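Local coordinates for antibiotic biosynthesis monooxygenase (Shewanella loihica, PDB 2RIL), which is a putative monooxygenase of the antibiotic biosynthesis monooxygenase family, a dimeric alpha/beta protein whose substrate is not established, at residues Y39-H45 with I57-Q63; E65-Y69 with A92-V96. All coordinates share one frame; numbering follows the deposited sequence. Where two conformers were deposited one is given.

Contact 1 of 2, residues Y39-H45 with I57-Q63; sequences YLSTQLH and INVAIWQ. With ACT (acetate ion), chain C.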
ATOM      1  N   TYR A  39     -12.729  13.330  -2.554  1.00 10.99           N
ATOM      2  CA  TYR A  39     -12.493  12.114  -1.805  1.00 10.63           C
ATOM      3  C   TYR A  39     -13.388  11.018  -2.321  1.00 10.30           C
ATOM      4  O   TYR A  39     -14.599  11.227  -2.396  1.00 13.97           O
ATOM      5  CB  TYR A  39     -12.823  12.315  -0.353  1.00 11.07           C
ATOM      6  CG  TYR A  39     -12.630  11.096   0.516  1.00 12.12           C
ATOM      7  CD1 TYR A  39     -11.404  10.856   1.088  1.00 14.23           C
ATOM      8  CD2 TYR A  39     -13.684  10.239   0.789  1.00 12.75           C
ATOM      9  CE1 TYR A  39     -11.213   9.799   1.932  1.00 16.07           C
ATOM     10  CE2 TYR A  39     -13.497   9.130   1.614  1.00 13.46           C
ATOM     11  CZ  TYR A  39     -12.244   8.955   2.197  1.00 13.01           C
ATOM     12  OH  TYR A  39     -11.991   7.928   3.089  1.00 17.14           O
ATOM     13  N   LEU A  40     -12.832   9.864  -2.693  1.00 10.23           N
ATOM     14  CA  LEU A  40     -13.633   8.777  -3.219  1.00  9.82           C
ATOM     15  C   LEU A  40     -13.810   7.610  -2.281  1.00 10.43           C
ATOM     16  O   LEU A  40     -14.960   7.220  -2.037  1.00 13.73           O
ATOM     17  CB  LEU A  40     -13.194   8.272  -4.617  1.00 10.52           C
ATOM     18  CG  LEU A  40     -13.246   9.342  -5.705  1.00 12.01           C
ATOM     19  CD1 LEU A  40     -12.517   8.899  -7.012  1.00 14.19           C
ATOM     20  CD2 LEU A  40     -14.692   9.781  -5.958  1.00 15.73           C
ATOM     21  N   SER A  41     -12.720   7.065  -1.742  1.00  9.07           N
ATOM     22  CA  SER A  41     -12.813   5.908  -0.895  1.00  9.46           C
ATOM     23  C   SER A  41     -11.499   5.686  -0.167  1.00  7.93           C
ATOM     24  O   SER A  41     -10.462   6.278  -0.531  1.00  8.12           O
ATOM     25  CB  SER A  41     -13.211   4.691  -1.718  1.00  9.73           C
ATOM     26  OG  SER A  41     -12.206   4.370  -2.628  1.00 11.20           O
ATOM     27  N   THR A  42     -11.530   4.815   0.853  1.00  7.36           N
ATOM     28  CA  THR A  42     -10.309   4.429   1.515  1.00  7.90           C
ATOM     29  C   THR A  42     -10.393   3.022   2.074  1.00  7.50           C
ATOM     30  O   THR A  42     -11.494   2.506   2.317  1.00  7.91           O
ATOM     31  CB  THR A  42      -9.967   5.421   2.639  1.00  8.95           C
ATOM     32  OG1 THR A  42      -8.565   5.382   2.904  1.00 10.30           O
ATOM     33  CG2 THR A  42     -10.764   5.127   3.893  1.00  9.85           C
ATOM     34  N   GLN A  43      -9.221   2.423   2.244  1.00  7.33           N
ATOM     35  CA  GLN A  43      -9.089   1.125   2.873  1.00  7.88           C
ATOM     36  C   GLN A  43      -7.900   1.161   3.805  1.00  6.98           C
ATOM     37  O   GLN A  43      -6.731   1.174   3.346  1.00  6.30           O
ATOM     38  CB  GLN A  43      -8.905   0.011   1.841  1.00  7.97           C
ATOM     39  CG  GLN A  43     -10.085  -0.189   0.913  1.00  9.58           C
ATOM     40  CD  GLN A  43      -9.790  -1.245  -0.092  1.00 11.47           C
ATOM     41  OE1 GLN A  43      -8.921  -1.045  -0.911  1.00 16.41           O
ATOM     42  NE2 GLN A  43     -10.422  -2.390   0.025  1.00 12.04           N
ATOM     43  N   LEU A  44      -8.175   1.163   5.098  1.00  7.26           N
ATOM     44  CA  LEU A  44      -7.077   1.128   6.078  1.00  6.51           C
ATOM     45  C   LEU A  44      -6.780  -0.344   6.294  1.00  6.53           C
ATOM     46  O   LEU A  44      -7.658  -1.115   6.682  1.00  7.02           O
ATOM     47  CB  LEU A  44      -7.523   1.709   7.432  1.00  6.91           C
ATOM     48  CG  LEU A  44      -6.407   1.734   8.509  1.00  7.48           C
ATOM     49  CD1 LEU A  44      -5.238   2.635   8.149  1.00  7.18           C
ATOM     50  CD2 LEU A  44      -7.032   2.091   9.856  1.00  8.37           C
ATOM     51  N   HIS A  45      -5.535  -0.748   6.018  1.00  7.09           N
ATOM     52  CA  HIS A  45      -5.087  -2.132   6.129  1.00  6.46           C
ATOM     53  C   HIS A  45      -4.283  -2.297   7.435  1.00  6.28           C
ATOM     54  O   HIS A  45      -3.427  -1.463   7.770  1.00  7.82           O
ATOM     55  CB  HIS A  45      -4.182  -2.480   4.956  1.00  6.85           C
ATOM     56  CG  HIS A  45      -4.859  -2.531   3.628  1.00  6.49           C
ATOM     57  ND1 HIS A  45      -5.263  -1.402   2.931  1.00  7.92           N
ATOM     58  CD2 HIS A  45      -5.154  -3.600   2.838  1.00  6.47           C
ATOM     59  CE1 HIS A  45      -5.783  -1.799   1.771  1.00  7.46           C
ATOM     60  NE2 HIS A  45      -5.691  -3.118   1.675  1.00  7.01           N
ATOM     61  N   ILE A  57      -1.398   0.446   6.970  1.00  6.58           N
ATOM     62  CA  ILE A  57      -1.163   1.120   5.698  1.00  6.26           C
ATOM     63  C   ILE A  57      -2.485   1.538   5.128  1.00  6.62           C
ATOM     64  O   ILE A  57      -3.362   0.687   4.916  1.00  7.24           O
ATOM     65  CB  ILE A  57      -0.438   0.243   4.626  1.00  6.40           C
ATOM     66  CG1 ILE A  57       0.904  -0.280   5.158  1.00  5.69           C
ATOM     67  CG2 ILE A  57      -0.264   1.038   3.337  1.00  6.50           C
ATOM     68  CD1 ILE A  57       1.742  -1.066   4.152  1.00  7.66           C
ATOM     69  N   ASN A  58      -2.693   2.844   4.956  1.00  5.98           N
ATOM     70  CA  ASN A  58      -3.923   3.311   4.333  1.00  5.47           C
ATOM     71  C   ASN A  58      -3.748   3.421   2.834  1.00  5.55           C
ATOM     72  O   ASN A  58      -2.699   3.862   2.334  1.00  6.88           O
ATOM     73  CB  ASN A  58      -4.363   4.657   4.886  1.00  6.09           C
ATOM     74  CG  ASN A  58      -5.748   5.038   4.409  1.00  6.32           C
ATOM     75  OD1 ASN A  58      -6.639   4.163   4.350  1.00  7.89           O
ATOM     76  ND2 ASN A  58      -5.958   6.311   4.076  1.00  8.32           N
ATOM     77  N   VAL A  59      -4.796   3.047   2.090  1.00  5.85           N
ATOM     78  CA  VAL A  59      -4.840   3.162   0.644  1.00  6.49           C
ATOM     79  C   VAL A  59      -6.141   3.872   0.292  1.00  6.87           C
ATOM     80  O   VAL A  59      -7.198   3.296   0.457  1.00  8.10           O
ATOM     81  CB  VAL A  59      -4.750   1.802  -0.041  1.00  6.72           C
ATOM     82  CG1 VAL A  59      -4.665   2.009  -1.598  1.00  7.83           C
ATOM     83  CG2 VAL A  59      -3.522   0.972   0.400  1.00  8.39           C
ATOM     84  N   ALA A  60      -6.043   5.126  -0.156  1.00  7.93           N
ATOM     85  CA  ALA A  60      -7.226   5.964  -0.436  1.00  7.75           C
ATOM     86  C   ALA A  60      -7.239   6.386  -1.887  1.00  7.27           C
ATOM     87  O   ALA A  60      -6.182   6.561  -2.486  1.00  8.55           O
ATOM     88  CB  ALA A  60      -7.197   7.210   0.417  1.00  8.28           C
ATOM     89  N   ILE A  61      -8.428   6.573  -2.432  0.50  7.46           N
ATOM     90  CA  ILE A  61      -8.596   6.980  -3.807  0.50  7.24           C
ATOM     91  C   ILE A  61      -9.199   8.385  -3.828  0.50  7.34           C
ATOM     92  O   ILE A  61     -10.178   8.680  -3.110  0.50  7.45           O
ATOM     93  CB  ILE A  61      -9.515   6.049  -4.592  0.50  7.96           C
ATOM     94  CG1 ILE A  61      -9.197   4.593  -4.267  0.50  8.47           C
ATOM     95  CG2 ILE A  61      -9.380   6.354  -6.107  0.50  8.82           C
ATOM     96  CD1 ILE A  61      -7.959   4.140  -4.893  0.50 10.30           C
ATOM     97  N   TRP A  62      -8.581   9.243  -4.624  1.00  6.90           N
ATOM     98  CA  TRP A  62      -9.000  10.624  -4.806  1.00  7.13           C
ATOM     99  C   TRP A  62      -9.278  10.877  -6.295  1.00  7.09           C
ATOM    100  O   TRP A  62      -8.621  10.313  -7.163  1.00  7.80           O
ATOM    101  CB  TRP A  62      -7.909  11.578  -4.311  1.00  8.71           C
ATOM    102  CG  TRP A  62      -7.800  11.612  -2.840  1.00  8.43           C
ATOM    103  CD1 TRP A  62      -7.169  10.705  -2.019  1.00  8.41           C
ATOM    104  CD2 TRP A  62      -8.440  12.548  -1.980  1.00  7.81           C
ATOM    105  NE1 TRP A  62      -7.349  11.037  -0.723  1.00  9.79           N
ATOM    106  CE2 TRP A  62      -8.102  12.190  -0.664  1.00  8.73           C
ATOM    107  CE3 TRP A  62      -9.210  13.703  -2.203  1.00  8.72           C
ATOM    108  CZ2 TRP A  62      -8.521  12.931   0.420  1.00 10.05           C
ATOM    109  CZ3 TRP A  62      -9.617  14.417  -1.122  1.00  9.91           C
ATOM    110  CH2 TRP A  62      -9.273  14.033   0.167  1.00  9.23           C
ATOM    111  N   GLN A  63     -10.193  11.791  -6.569  1.00  8.42           N
ATOM    112  CA  GLN A  63     -10.539  12.083  -7.954  1.00  9.37           C
ATOM    113  C   GLN A  63      -9.401  12.702  -8.775  1.00  9.12           C
ATOM    114  O   GLN A  63      -9.329  12.538  -9.993  1.00  9.72           O
ATOM    115  CB  GLN A  63     -11.716  13.041  -7.945  1.00 11.15           C
ATOM    116  CG  GLN A  63     -12.293  13.284  -9.329  1.00 12.58           C
ATOM    117  CD  GLN A  63     -13.099  12.056  -9.812  1.00 17.76           C
ATOM    118  OE1 GLN A  63     -14.057  11.618  -9.126  1.00 21.91           O
ATOM    119  NE2 GLN A  63     -12.700  11.471 -10.956  1.00 20.71           N
TER
HETATM  120  C   ACT C 100     -13.938   4.304  -5.604  1.00 33.56           C
HETATM  121  O   ACT C 100     -13.096   3.820  -4.838  1.00 33.83           O
HETATM  122  OXT ACT C 100     -13.610   4.197  -6.795  1.00 35.17           O
HETATM  123  CH3 ACT C 100     -15.214   4.946  -5.139  1.00 33.03           C
HETATM  124  O   HOH W   1      -8.250   1.679  -1.619  1.00 11.02           O
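Tyr39-His45 and Ile57-Gln63 run antiparallel, their axes 4.5 Å apart at 169°, as the two arms of a beta hairpin. Ser41, Gln43 and His45 form hydrogen-bonded pairs with Ile61, Val59 and Ile57, while Thr42 and Leu44 lie in non-hydrogen-bonded pairs with Ala60 and Asn58. Near Tyr39 the register slips by one: Leu40 N and, more weakly, Ser41 N both give to Ile61 O, a classic beta bulge. Beyond it Tyr39 pairs with Trp62. Their rings form a T-shaped stack, centroids 5.4 Å apart and planes at 87°. CG of Tyr39 stands anti to the backbone N (chi1 179°), which brings the ring edge over the indole face, CD1 3.6 Å from Trp62 CZ2. Tyr39 CA lies over the six-membered ring of Trp62 in a CH-pi contact, 3.9 Å from its centroid. Thr42, Leu44 and Asn58, on this same side, touch Trp26 of helix 19-33. On the reverse side, His45 CE1 rests 3.8 Å from Val59 CG2, and its ND1 gives a weak, bent hydrogen bond to Gln43 O. A water donates to Gln43 OE1 and to Val59 O (2.8 Å), a carbonyl already bound by Gln43 N. The helix-facing side thus mixes aromatic, aliphatic and polar groups, whereas the reverse is partly dimer interface, Gln43 and His45 packing on Val96 of the second subunit, with water at Gln43 and, at Ser41, an acetate probably from the crystallisation liquor.

Contact 2 of 2, residues E65-Y69 with A92-V96; sequences EADFY and ALYRV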
ATOM      1  N   GLU A  65      -5.107  14.635  -8.294  1.00  9.12           N
ATOM      2  CA  GLU A  65      -4.008  15.159  -7.490  1.00 10.49           C
ATOM      3  C   GLU A  65      -4.414  16.498  -6.860  1.00 10.03           C
ATOM      4  O   GLU A  65      -4.142  16.729  -5.666  1.00  9.42           O
ATOM      5  CB  GLU A  65      -2.751  15.397  -8.346  1.00 11.77           C
ATOM      6  CG  GLU A  65      -1.987  14.187  -8.734  1.00 14.25           C
ATOM      7  CD  GLU A  65      -0.770  14.515  -9.586  1.00 16.72           C
ATOM      8  OE1 GLU A  65       0.057  15.309  -9.137  1.00 21.22           O
ATOM      9  OE2 GLU A  65      -0.656  13.974 -10.688  1.00 26.08           O
ATOM     10  N   ALA A  66      -4.994  17.397  -7.655  1.00  9.35           N
ATOM     11  CA  ALA A  66      -5.380  18.703  -7.145  1.00  8.79           C
ATOM     12  C   ALA A  66      -6.287  18.578  -5.939  1.00  7.85           C
ATOM     13  O   ALA A  66      -6.136  19.292  -4.932  1.00  9.34           O
ATOM     14  CB  ALA A  66      -6.087  19.505  -8.252  1.00  9.81           C
ATOM     15  N   ASP A  67      -7.301  17.709  -6.041  1.00  9.17           N
ATOM     16  CA  ASP A  67      -8.207  17.528  -4.910  1.00  8.75           C
ATOM     17  C   ASP A  67      -7.512  17.041  -3.666  1.00  8.79           C
ATOM     18  O   ASP A  67      -7.739  17.546  -2.533  1.00 10.11           O
ATOM     19  CB  ASP A  67      -9.382  16.644  -5.261  1.00  9.55           C
ATOM     20  CG  ASP A  67     -10.345  17.279  -6.220  1.00 12.18           C
ATOM     21  OD1 ASP A  67     -10.345  18.494  -6.325  1.00 14.75           O
ATOM     22  OD2 ASP A  67     -11.190  16.574  -6.847  1.00 16.52           O
ATOM     23  N   PHE A  68      -6.654  16.051  -3.832  1.00  9.01           N
ATOM     24  CA  PHE A  68      -5.905  15.608  -2.674  1.00  8.73           C
ATOM     25  C   PHE A  68      -5.030  16.696  -2.036  1.00  9.67           C
ATOM     26  O   PHE A  68      -5.049  16.873  -0.805  1.00  9.93           O
ATOM     27  CB  PHE A  68      -5.010  14.402  -3.041  1.00  8.79           C
ATOM     28  CG  PHE A  68      -4.121  14.010  -1.913  1.00  9.50           C
ATOM     29  CD1 PHE A  68      -4.613  13.247  -0.881  1.00 10.95           C
ATOM     30  CD2 PHE A  68      -2.840  14.505  -1.840  1.00 10.53           C
ATOM     31  CE1 PHE A  68      -3.822  12.974   0.228  1.00 11.84           C
ATOM     32  CE2 PHE A  68      -2.035  14.217  -0.731  1.00 11.50           C
ATOM     33  CZ  PHE A  68      -2.544  13.458   0.293  1.00 12.73           C
ATOM     34  N   TYR A  69      -4.267  17.418  -2.865  1.00 10.06           N
ATOM     35  CA  TYR A  69      -3.352  18.438  -2.344  1.00 11.57           C
ATOM     36  C   TYR A  69      -4.104  19.556  -1.640  1.00 11.95           C
ATOM     37  O   TYR A  69      -3.655  20.044  -0.613  1.00 12.65           O
ATOM     38  CB  TYR A  69      -2.459  19.023  -3.427  1.00 13.33           C
ATOM     39  CG  TYR A  69      -1.547  18.085  -4.126  1.00 16.48           C
ATOM     40  CD1 TYR A  69      -0.749  17.222  -3.441  1.00 15.77           C
ATOM     41  CD2 TYR A  69      -1.408  18.169  -5.510  1.00 17.01           C
ATOM     42  CE1 TYR A  69       0.116  16.326  -4.151  1.00 16.52           C
ATOM     43  CE2 TYR A  69      -0.554  17.350  -6.183  1.00 20.00           C
ATOM     44  CZ  TYR A  69       0.209  16.442  -5.494  1.00 16.06           C
ATOM     45  OH  TYR A  69       1.050  15.655  -6.260  1.00 20.15           O
ATOM     46  N   ALA A  92       2.361   9.254   0.119  1.00  8.23           N
ATOM     47  CA  ALA A  92       2.685   9.625  -1.247  1.00  8.04           C
ATOM     48  C   ALA A  92       1.541   9.234  -2.166  1.00  7.78           C
ATOM     49  O   ALA A  92       0.774   8.317  -1.852  1.00  7.19           O
ATOM     50  CB  ALA A  92       4.024   8.955  -1.691  1.00  8.93           C
ATOM     51  N   LEU A  93       1.475   9.897  -3.318  1.00  7.68           N
ATOM     52  CA  LEU A  93       0.458   9.603  -4.340  1.00  7.61           C
ATOM     53  C   LEU A  93       1.037   8.700  -5.408  1.00  7.39           C
ATOM     54  O   LEU A  93       2.207   8.804  -5.770  1.00  7.80           O
ATOM     55  CB  LEU A  93      -0.054  10.874  -5.021  1.00  7.70           C
ATOM     56  CG  LEU A  93      -0.855  11.829  -4.156  1.00  8.82           C
ATOM     57  CD1 LEU A  93      -1.397  12.988  -5.055  1.00 10.60           C
ATOM     58  CD2 LEU A  93      -1.959  11.129  -3.363  1.00 10.64           C
ATOM     59  N   TYR A  94       0.159   7.857  -5.961  1.00  6.60           N
ATOM     60  CA  TYR A  94       0.486   6.788  -6.909  1.00  6.46           C
ATOM     61  C   TYR A  94      -0.562   6.669  -7.979  1.00  7.31           C
ATOM     62  O   TYR A  94      -1.717   7.085  -7.783  1.00  7.08           O
ATOM     63  CB  TYR A  94       0.518   5.411  -6.157  1.00  7.14           C
ATOM     64  CG  TYR A  94       1.635   5.331  -5.161  1.00  6.90           C
ATOM     65  CD1 TYR A  94       1.517   5.859  -3.883  1.00  6.97           C
ATOM     66  CD2 TYR A  94       2.830   4.695  -5.483  1.00  5.97           C
ATOM     67  CE1 TYR A  94       2.569   5.835  -3.001  1.00  6.34           C
ATOM     68  CE2 TYR A  94       3.881   4.638  -4.582  1.00  7.06           C
ATOM     69  CZ  TYR A  94       3.758   5.215  -3.340  1.00  7.05           C
ATOM     70  OH  TYR A  94       4.815   5.274  -2.435  1.00  8.85           O
ATOM     71  N   ARG A  95      -0.165   6.034  -9.077  1.00  7.33           N
ATOM     72  CA  ARG A  95      -1.151   5.512 -10.028  1.00  8.73           C
ATOM     73  C   ARG A  95      -0.824   4.063 -10.303  1.00  7.00           C
ATOM     74  O   ARG A  95       0.329   3.644 -10.181  1.00  8.18           O
ATOM     75  CB  ARG A  95      -1.207   6.334 -11.308  1.00 12.21           C
ATOM     76  CG  ARG A  95      -1.959   7.644 -11.014  1.00 16.06           C
ATOM     77  CD  ARG A  95      -2.667   8.242 -12.203  1.00 17.91           C
ATOM     78  NE  ARG A  95      -3.209   9.574 -11.907  1.00 18.72           N
ATOM     79  CZ  ARG A  95      -2.517  10.705 -11.920  1.00 20.95           C
ATOM     80  NH1 ARG A  95      -1.215  10.715 -12.234  1.00 24.45           N
ATOM     81  NH2 ARG A  95      -3.135  11.840 -11.606  1.00 19.66           N
ATOM     82  N   VAL A  96      -1.811   3.282 -10.682  1.00  8.19           N
ATOM     83  CA  VAL A  96      -1.603   1.869 -10.975  1.00  6.72           C
ATOM     84  C   VAL A  96      -1.014   1.750 -12.376  1.00  7.92           C
ATOM     85  O   VAL A  96      -1.558   2.299 -13.328  1.00  8.56           O
ATOM     86  CB  VAL A  96      -2.915   1.063 -10.858  1.00  6.93           C
ATOM     87  CG1 VAL A  96      -2.690  -0.409 -11.278  1.00  8.53           C
ATOM     88  CG2 VAL A  96      -3.464   1.113  -9.407  1.00  9.88           C
TER
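Leu93 points its side chain from strand 92-98 into the start of helix 65-79. Its CD2 stands over one face of the Phe68 ring, 3.9 Å from the centroid and 15° off the normal. CD1 lies in the angle between Phe68, Tyr69 and Glu65: it meets the Tyr69 ring obliquely, 3.8 Å from its CE1, and touches Glu65 CG at 3.9 Å. Phe68 also packs on Leu8 and meets Trp62 edge-to-face. This is a helix covering one face of the antiparallel sheet in the ferredoxin-like fold of the dimeric alpha/beta barrel clan, the helix and strand running nearly opposite ways at 160°. Toward the surface, the extended chain of Glu65 crosses Arg95 at about a right angle. Glu65 OE2 approaches the edge of the guanidinium and reaches NH2 of Arg95 at 3.4 Å, a long salt bridge with a weak hydrogen bond, the two planar groups 51° apart. Arg95 is held more firmly by backbone carbonyls, NE by Pro5 O and NH2 also by Ala4 O. The other carboxylate oxygen, Glu65 OE1, lies 3.1 Å from Tyr69 OH, one turn along the helix, and both Glu65 and Arg95 pack on Ile48 of the second subunit.

Overall arrangement
From the N terminus, strand 6-12 enters the middle of the sheet and helix 19-33 leads to strand 39-47. Contact 1 then closes the hairpin loop between 39-47 and 56-62. The chain passes directly into helix 65-79, and contact 2 closes a second, longer loop by bringing that helix onto the final strand, 92-98. The loops follow in series, their contact centres about 11 Å apart, and the two contacts touch at Trp62 and Phe68. Across the sheet the order is 39-47, 56-62, 6-12, 92-98, which puts one outer strand in each contact. Both outer strands pair with the second subunit, extending the sheet through the dimer.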